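Local coordinates for protein DNA methyltransferase (Nicotiana tabacum, PDB 4ONQ) that probably transfers a methyl group from S-adenosyl-L-methionine to cytosine C5 in DNA, as a plant de novo methyltransferase, here represented by its catalytic domain, at residues Ser210-Val213 against Asp214-Ala217; Ile198-Thr201 against Asp202-Ser206. The protein carries 5 engineered substitutions. All coordinates share one frame; numbering follows the deposited sequence.

Overall arrangement
Contact 1 and contact 2 are the N-terminal ends of two successive helices, 213-220 and 200-208, with centres about 19 Å apart. Both helices open on a capping residue, but the caps differ in kind: the amide of Gln212 in contact 1, the hydroxyl of Ser199 in contact 2. Contact 1 is wholly buried near the middle of the chain, against strand 39-45 and helix 242-249, and its leading loop meets the sinefungin carboxylate. Contact 2 lies farther out and is partly buried, mixing an apolar patch towards helix 264-276 with a water bridge and arginines paired to glutamates. A threonine and an aspartate of the first turn hold the inner amide; beside the outer cap, arginines reach outward.

Contact 1 (Ser210-Val213 against Asp214-Ala217); sequences SFQV and DTVA. With SFG (sinefungin), chain C.
At the N-cap of helix 213-220, where the loop leading into the helix lines the sinefungin pocket of the methyltransferase domain, Gln212 folds its side chain back onto the first turn. CG stands anti to the backbone N (chi1 -157°) and the chain bends at chi2, which brings the amide round to the helix start. Gln212 OE1 is gripped twice by one residue: Thr215 N approaches nearly end-on to the carbonyl at 2.9 Å, while Thr215 OG1 donates from 2.8 Å, tilted out of the carbonyl plane. On the other side of the amide, Gln212 NE2 gives Asp214 OD2 an almost straight bond of 2.7 Å to its anti lone pair, with carboxylate and amide nearly coplanar. NE2 also donates to Leu185 O, and these bonds should fix the amide's rotation. Val216 N donates to Gln212 O and Ala217 N to Val213 O, the bonds of the first helical turn. Val216 lays CG2 obliquely against the Phe211 ring in an off-centre CH-pi contact, 4.2 Å from the centroid. Sinefungin N lies over the centre of that ring's opposite face, 4.0 Å from the plane, as Phe211 N donates to sinefungin carboxylate O at 3.0 Å.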
ATOM      1  N   SER A 210       1.709   0.871  -5.155  1.00 36.32           N
ATOM      2  CA  SER A 210       2.066   1.355  -3.822  1.00 34.01           C
ATOM      3  C   SER A 210       1.387   0.629  -2.654  1.00 32.78           C
ATOM      4  O   SER A 210       0.553  -0.250  -2.854  1.00 43.14           O
ATOM      5  CB  SER A 210       1.787   2.854  -3.724  1.00 27.86           C
ATOM      6  OG  SER A 210       2.139   3.330  -2.443  1.00 51.73           O
ATOM      7  N   PHE A 211       1.763   1.001  -1.430  1.00 46.80           N
ATOM      8  CA  PHE A 211       1.056   0.553  -0.231  1.00 49.18           C
ATOM      9  C   PHE A 211      -0.270   1.287  -0.151  1.00 45.07           C
ATOM     10  O   PHE A 211      -0.402   2.392  -0.673  1.00 52.37           O
ATOM     11  CB  PHE A 211       1.829   0.938   1.030  1.00 34.18           C
ATOM     12  CG  PHE A 211       3.042   0.110   1.295  1.00 36.44           C
ATOM     13  CD1 PHE A 211       3.073  -1.230   0.976  1.00 41.15           C
ATOM     14  CD2 PHE A 211       4.154   0.678   1.900  1.00 41.49           C
ATOM     15  CE1 PHE A 211       4.198  -1.992   1.246  1.00 45.82           C
ATOM     16  CE2 PHE A 211       5.283  -0.072   2.164  1.00 39.62           C
ATOM     17  CZ  PHE A 211       5.302  -1.412   1.839  1.00 42.85           C
ATOM     18  N   GLN A 212      -1.252   0.691   0.514  1.00 37.98           N
ATOM     19  CA  GLN A 212      -2.384   1.473   0.986  1.00 28.79           C
ATOM     20  C   GLN A 212      -1.949   2.005   2.343  1.00 29.15           C
ATOM     21  O   GLN A 212      -1.722   1.235   3.271  1.00 36.34           O
ATOM     22  CB  GLN A 212      -3.644   0.616   1.102  1.00 32.59           C
ATOM     23  CG  GLN A 212      -4.948   1.408   1.044  1.00 34.96           C
ATOM     24  CD  GLN A 212      -5.178   2.259   2.278  1.00 42.55           C
ATOM     25  OE1 GLN A 212      -4.929   1.820   3.399  1.00 40.70           O
ATOM     26  NE2 GLN A 212      -5.656   3.485   2.077  1.00 41.87           N
ATOM     27  N   VAL A 213      -1.803   3.321   2.450  1.00 29.19           N
ATOM     28  CA  VAL A 213      -1.194   3.940   3.627  1.00 29.36           C
ATOM     29  C   VAL A 213      -1.928   3.724   4.966  1.00 38.00           C
ATOM     30  O   VAL A 213      -1.285   3.545   6.000  1.00 40.18           O
ATOM     31  CB  VAL A 213      -0.928   5.447   3.376  1.00 34.33           C
ATOM     32  CG1 VAL A 213      -0.412   6.126   4.626  1.00 30.57           C
ATOM     33  CG2 VAL A 213       0.066   5.618   2.224  1.00 29.02           C
ATOM     34  N   ASP A 214      -3.259   3.732   4.956  1.00 36.05           N
ATOM     35  CA  ASP A 214      -4.026   3.572   6.197  1.00 35.57           C
ATOM     36  C   ASP A 214      -3.823   2.178   6.809  1.00 46.37           C
ATOM     37  O   ASP A 214      -3.721   2.025   8.033  1.00 44.83           O
ATOM     38  CB  ASP A 214      -5.524   3.825   5.964  1.00 37.36           C
ATOM     39  CG  ASP A 214      -5.814   5.191   5.354  1.00 39.03           C
ATOM     40  OD1 ASP A 214      -5.893   6.181   6.110  1.00 47.88           O
ATOM     41  OD2 ASP A 214      -5.988   5.273   4.117  1.00 56.96           O
ATOM     42  N   THR A 215      -3.757   1.171   5.942  1.00 31.91           N
ATOM     43  CA  THR A 215      -3.555  -0.221   6.341  1.00 45.48           C
ATOM     44  C   THR A 215      -2.184  -0.398   7.005  1.00 36.77           C
ATOM     45  O   THR A 215      -2.054  -0.858   8.161  1.00 43.51           O
ATOM     46  CB  THR A 215      -3.645  -1.156   5.093  1.00 39.59           C
ATOM     47  OG1 THR A 215      -4.835  -0.862   4.352  1.00 33.90           O
ATOM     48  CG2 THR A 215      -3.660  -2.622   5.493  1.00 35.18           C
ATOM     49  N   VAL A 216      -1.157  -0.015   6.257  1.00 31.91           N
ATOM     50  CA  VAL A 216       0.212  -0.097   6.733  1.00 42.08           C
ATOM     51  C   VAL A 216       0.390   0.679   8.037  1.00 40.29           C
ATOM     52  O   VAL A 216       1.045   0.206   8.962  1.00 47.76           O
ATOM     53  CB  VAL A 216       1.190   0.430   5.682  1.00 47.40           C
ATOM     54  CG1 VAL A 216       2.605   0.450   6.240  1.00 46.52           C
ATOM     55  CG2 VAL A 216       1.111  -0.418   4.425  1.00 38.85           C
ATOM     56  N   ALA A 217      -0.209   1.861   8.114  1.00 33.62           N
ATOM     57  CA  ALA A 217      -0.079   2.692   9.305  1.00 37.16           C
ATOM     58  C   ALA A 217      -0.745   2.016  10.489  1.00 40.85           C
ATOM     59  O   ALA A 217      -0.252   2.099  11.615  1.00 44.70           O
ATOM     60  CB  ALA A 217      -0.677   4.064   9.077  1.00 36.24           C
TER
HETATM   61  N   SFG C 700       6.404   0.344  -1.717  1.00 66.26           N
HETATM   62  CA  SFG C 700       6.147   1.198  -2.891  1.00 74.87           C
HETATM   63  C   SFG C 700       5.103   2.228  -2.465  1.00 77.08           C
HETATM   64  O   SFG C 700       4.560   2.078  -1.351  1.00 73.47           O
HETATM   65  OXT SFG C 700       4.927   3.189  -3.244  1.00 87.12           O
HETATM   66  CB  SFG C 700       5.691   0.298  -4.053  1.00 82.30           C
HETATM   67  CG  SFG C 700       6.935  -0.527  -4.375  1.00 80.74           C
HETATM   68  CD  SFG C 700       6.922  -1.615  -5.469  1.00 77.69           C
HETATM   69  NE  SFG C 700       5.996  -2.713  -5.178  1.00 73.31           N
HETATM   70  C5' SFG C 700       8.408  -2.018  -5.473  1.00 74.51           C
HETATM   71  C4' SFG C 700       8.982  -0.660  -5.956  1.00 99.01           C
HETATM   72  O4' SFG C 700      10.002  -1.588  -6.553  1.00 99.72           O
HETATM   73  C3' SFG C 700       8.959   0.103  -7.275  1.00 91.12           C
HETATM   74  O3' SFG C 700       9.623   1.350  -7.155  1.00 95.69           O
HETATM   75  C2' SFG C 700       9.640  -0.814  -8.213  1.00 87.01           C
HETATM   76  O2' SFG C 700       9.924  -0.120  -9.432  1.00 72.91           O
HETATM   77  C1' SFG C 700      10.904  -0.772  -7.314  1.00100.98           C
HETATM   78  N9  SFG C 700      11.971  -1.614  -7.906  1.00 99.17           N
HETATM   79  C8  SFG C 700      11.953  -2.426  -8.950  1.00102.53           C
HETATM   80  N7  SFG C 700      13.152  -2.994  -9.058  1.00 99.00           N
HETATM   81  C5  SFG C 700      13.918  -2.552  -8.060  1.00 95.62           C
HETATM   82  C6  SFG C 700      15.187  -2.808  -7.721  1.00 88.34           C
HETATM   83  N6  SFG C 700      15.853  -3.661  -8.496  1.00 84.57           N
HETATM   84  N1  SFG C 700      15.774  -2.244  -6.658  1.00 82.53           N
HETATM   85  C2  SFG C 700      15.027  -1.357  -5.883  1.00 86.35           C
HETATM   86  N3  SFG C 700      13.704  -1.106  -6.259  1.00 94.72           N
HETATM   87  C4  SFG C 700      13.170  -1.729  -7.325  1.00 97.31           C

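Contact 2 (Ile198-Thr201 against Asp202-Ser206); sequences ISRT and DRYKS
Asp202 meets Ser199 first: its backbone N donates to Ser199 OG at 3.3 Å, a long capping bond. With chi1 at 72°, OG sits between the backbone N and the carbonyl carbon, turned to the amide of Asp202. Asp202 CB lies beside this oxygen and also packs against Ile198 CG1 at 3.7 Å, while Asp202 OD2 takes a bond from a water that in turn accepts from Ser199 N. The carboxylate is thereby tied through solvent to the residue preceding the helix. Arg203 follows, its N bonded to Ser199 O at 2.8 Å. Ile198 CD1 comes up to that N and to Arg203 CA, and the two side chains cross at about a right angle. The arginine's own chain, bent at chi2 and chi3, leads off to a salt bridge with Glu183. Tyr204 N donates to Arg200 O, and the two side chains run alongside each other in the same direction. The Tyr204 ring stands perpendicular to the Arg200 guanidinium, presenting CE1 over its centre, 3.8 Å above the plane. Their polar ends have separate partners, Glu178 for Arg200 NH1 and Leu177 O for Tyr204 OH. Lys205 N donates to Thr201 O and Ser206 N to Asp202 O, continuing the series, while Ser206 OG hydrogen-bonds Asn266 OD1. Together this is a serine N-cap with its first helical turns, opening helix 200-208 of the catalytic domain.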
ATOM      1  N   ILE A 198       7.173  13.714 -13.894  1.00 42.68           N
ATOM      2  CA  ILE A 198       6.521  12.415 -14.021  1.00 40.14           C
ATOM      3  C   ILE A 198       5.308  12.508 -14.951  1.00 40.59           C
ATOM      4  O   ILE A 198       4.541  13.467 -14.893  1.00 49.38           O
ATOM      5  CB  ILE A 198       6.118  11.846 -12.641  1.00 36.46           C
ATOM      6  CG1 ILE A 198       5.603  10.410 -12.783  1.00 38.41           C
ATOM      7  CG2 ILE A 198       5.103  12.749 -11.958  1.00 32.94           C
ATOM      8  CD1 ILE A 198       5.114   9.795 -11.491  1.00 32.97           C
ATOM      9  N   SER A 199       5.150  11.531 -15.835  1.00 36.97           N
ATOM     10  CA  SER A 199       4.000  11.527 -16.725  1.00 40.06           C
ATOM     11  C   SER A 199       2.772  10.953 -16.040  1.00 35.97           C
ATOM     12  O   SER A 199       2.857  10.318 -14.978  1.00 33.50           O
ATOM     13  CB  SER A 199       4.284  10.724 -17.988  1.00 36.47           C
ATOM     14  OG  SER A 199       4.329   9.346 -17.686  1.00 45.87           O
ATOM     15  N   ARG A 200       1.634  11.176 -16.674  1.00 33.77           N
ATOM     16  CA  ARG A 200       0.348  10.699 -16.190  1.00 37.57           C
ATOM     17  C   ARG A 200       0.332   9.170 -16.050  1.00 36.40           C
ATOM     18  O   ARG A 200      -0.022   8.626 -14.989  1.00 36.99           O
ATOM     19  CB  ARG A 200      -0.751  11.189 -17.140  1.00 42.47           C
ATOM     20  CG  ARG A 200      -2.107  10.525 -16.970  1.00 53.26           C
ATOM     21  CD  ARG A 200      -3.091  11.151 -17.947  1.00 55.88           C
ATOM     22  NE  ARG A 200      -4.319  10.374 -18.114  1.00 53.86           N
ATOM     23  CZ  ARG A 200      -5.408  10.518 -17.368  1.00 55.13           C
ATOM     24  NH1 ARG A 200      -5.424  11.422 -16.401  1.00 47.77           N
ATOM     25  NH2 ARG A 200      -6.474   9.761 -17.592  1.00 50.77           N
ATOM     26  N   THR A 201       0.741   8.477 -17.113  1.00 33.13           N
ATOM     27  CA  THR A 201       0.731   7.009 -17.097  1.00 38.90           C
ATOM     28  C   THR A 201       1.673   6.465 -16.028  1.00 32.59           C
ATOM     29  O   THR A 201       1.391   5.446 -15.396  1.00 32.64           O
ATOM     30  CB  THR A 201       1.047   6.371 -18.492  1.00 48.86           C
ATOM     31  OG1 THR A 201       2.459   6.162 -18.626  1.00 51.45           O
ATOM     32  CG2 THR A 201       0.541   7.259 -19.615  1.00 45.48           C
ATOM     33  N   ASP A 202       2.777   7.173 -15.809  1.00 40.01           N
ATOM     34  CA  ASP A 202       3.705   6.817 -14.740  1.00 38.93           C
ATOM     35  C   ASP A 202       3.143   7.142 -13.358  1.00 38.83           C
ATOM     36  O   ASP A 202       3.477   6.478 -12.380  1.00 33.77           O
ATOM     37  CB  ASP A 202       5.058   7.507 -14.931  1.00 53.88           C
ATOM     38  CG  ASP A 202       6.042   6.658 -15.706  1.00 59.02           C
ATOM     39  OD1 ASP A 202       5.843   5.429 -15.770  1.00 60.47           O
ATOM     40  OD2 ASP A 202       7.022   7.219 -16.243  1.00 59.97           O
ATOM     41  N   ARG A 203       2.313   8.178 -13.271  1.00 38.77           N
ATOM     42  CA  ARG A 203       1.605   8.462 -12.028  1.00 40.02           C
ATOM     43  C   ARG A 203       0.789   7.225 -11.676  1.00 39.51           C
ATOM     44  O   ARG A 203       0.852   6.716 -10.554  1.00 37.46           O
ATOM     45  CB  ARG A 203       0.663   9.655 -12.189  1.00 36.49           C
ATOM     46  CG  ARG A 203       1.307  11.026 -12.178  1.00 30.48           C
ATOM     47  CD  ARG A 203       0.673  11.842 -11.062  1.00 48.15           C
ATOM     48  NE  ARG A 203      -0.231  12.896 -11.500  1.00 43.10           N
ATOM     49  CZ  ARG A 203      -1.087  13.511 -10.690  1.00 44.85           C
ATOM     50  NH1 ARG A 203      -1.883  14.468 -11.161  1.00 42.91           N
ATOM     51  NH2 ARG A 203      -1.155  13.158  -9.409  1.00 32.43           N
ATOM     52  N   TYR A 204       0.034   6.729 -12.653  1.00 32.56           N
ATOM     53  CA  TYR A 204      -0.778   5.532 -12.431  1.00 34.78           C
ATOM     54  C   TYR A 204       0.059   4.304 -12.109  1.00 39.44           C
ATOM     55  O   TYR A 204      -0.321   3.507 -11.266  1.00 39.73           O
ATOM     56  CB  TYR A 204      -1.647   5.219 -13.637  1.00 30.07           C
ATOM     57  CG  TYR A 204      -2.825   6.136 -13.822  1.00 39.92           C
ATOM     58  CD1 TYR A 204      -2.906   6.959 -14.934  1.00 35.73           C
ATOM     59  CD2 TYR A 204      -3.866   6.171 -12.890  1.00 37.03           C
ATOM     60  CE1 TYR A 204      -3.988   7.791 -15.125  1.00 45.16           C
ATOM     61  CE2 TYR A 204      -4.954   7.010 -13.066  1.00 35.98           C
ATOM     62  CZ  TYR A 204      -5.006   7.816 -14.191  1.00 41.73           C
ATOM     63  OH  TYR A 204      -6.073   8.649 -14.415  1.00 37.62           O
ATOM     64  N   LYS A 205       1.187   4.153 -12.734  1.00 44.48           N
ATOM     65  CA  LYS A 205       2.017   3.040 -12.446  1.00 38.94           C
ATOM     66  C   LYS A 205       2.629   3.083 -11.069  1.00 42.66           C
ATOM     67  O   LYS A 205       2.689   2.105 -10.407  1.00 39.56           O
ATOM     68  CB  LYS A 205       3.067   2.940 -13.518  1.00 48.19           C
ATOM     69  CG  LYS A 205       4.012   1.799 -13.364  1.00 64.00           C
ATOM     70  CD  LYS A 205       5.156   1.881 -14.343  1.00 75.56           C
ATOM     71  CE  LYS A 205       6.001   0.624 -14.392  1.00 79.16           C
ATOM     72  NZ  LYS A 205       7.084   0.558 -13.396  1.00 72.91           N
ATOM     73  N   SER A 206       3.060   4.235 -10.626  1.00 34.72           N
ATOM     74  CA  SER A 206       3.629   4.360  -9.288  1.00 29.51           C
ATOM     75  C   SER A 206       2.572   4.233  -8.187  1.00 33.46           C
ATOM     76  O   SER A 206       2.839   3.674  -7.121  1.00 36.87           O
ATOM     77  CB  SER A 206       4.400   5.677  -9.144  1.00 29.70           C
ATOM     78  OG  SER A 206       5.591   5.659  -9.922  1.00 40.24           O
TER
HETATM   79  O   HOH W   1       7.424   9.698 -16.450  1.00 45.04           O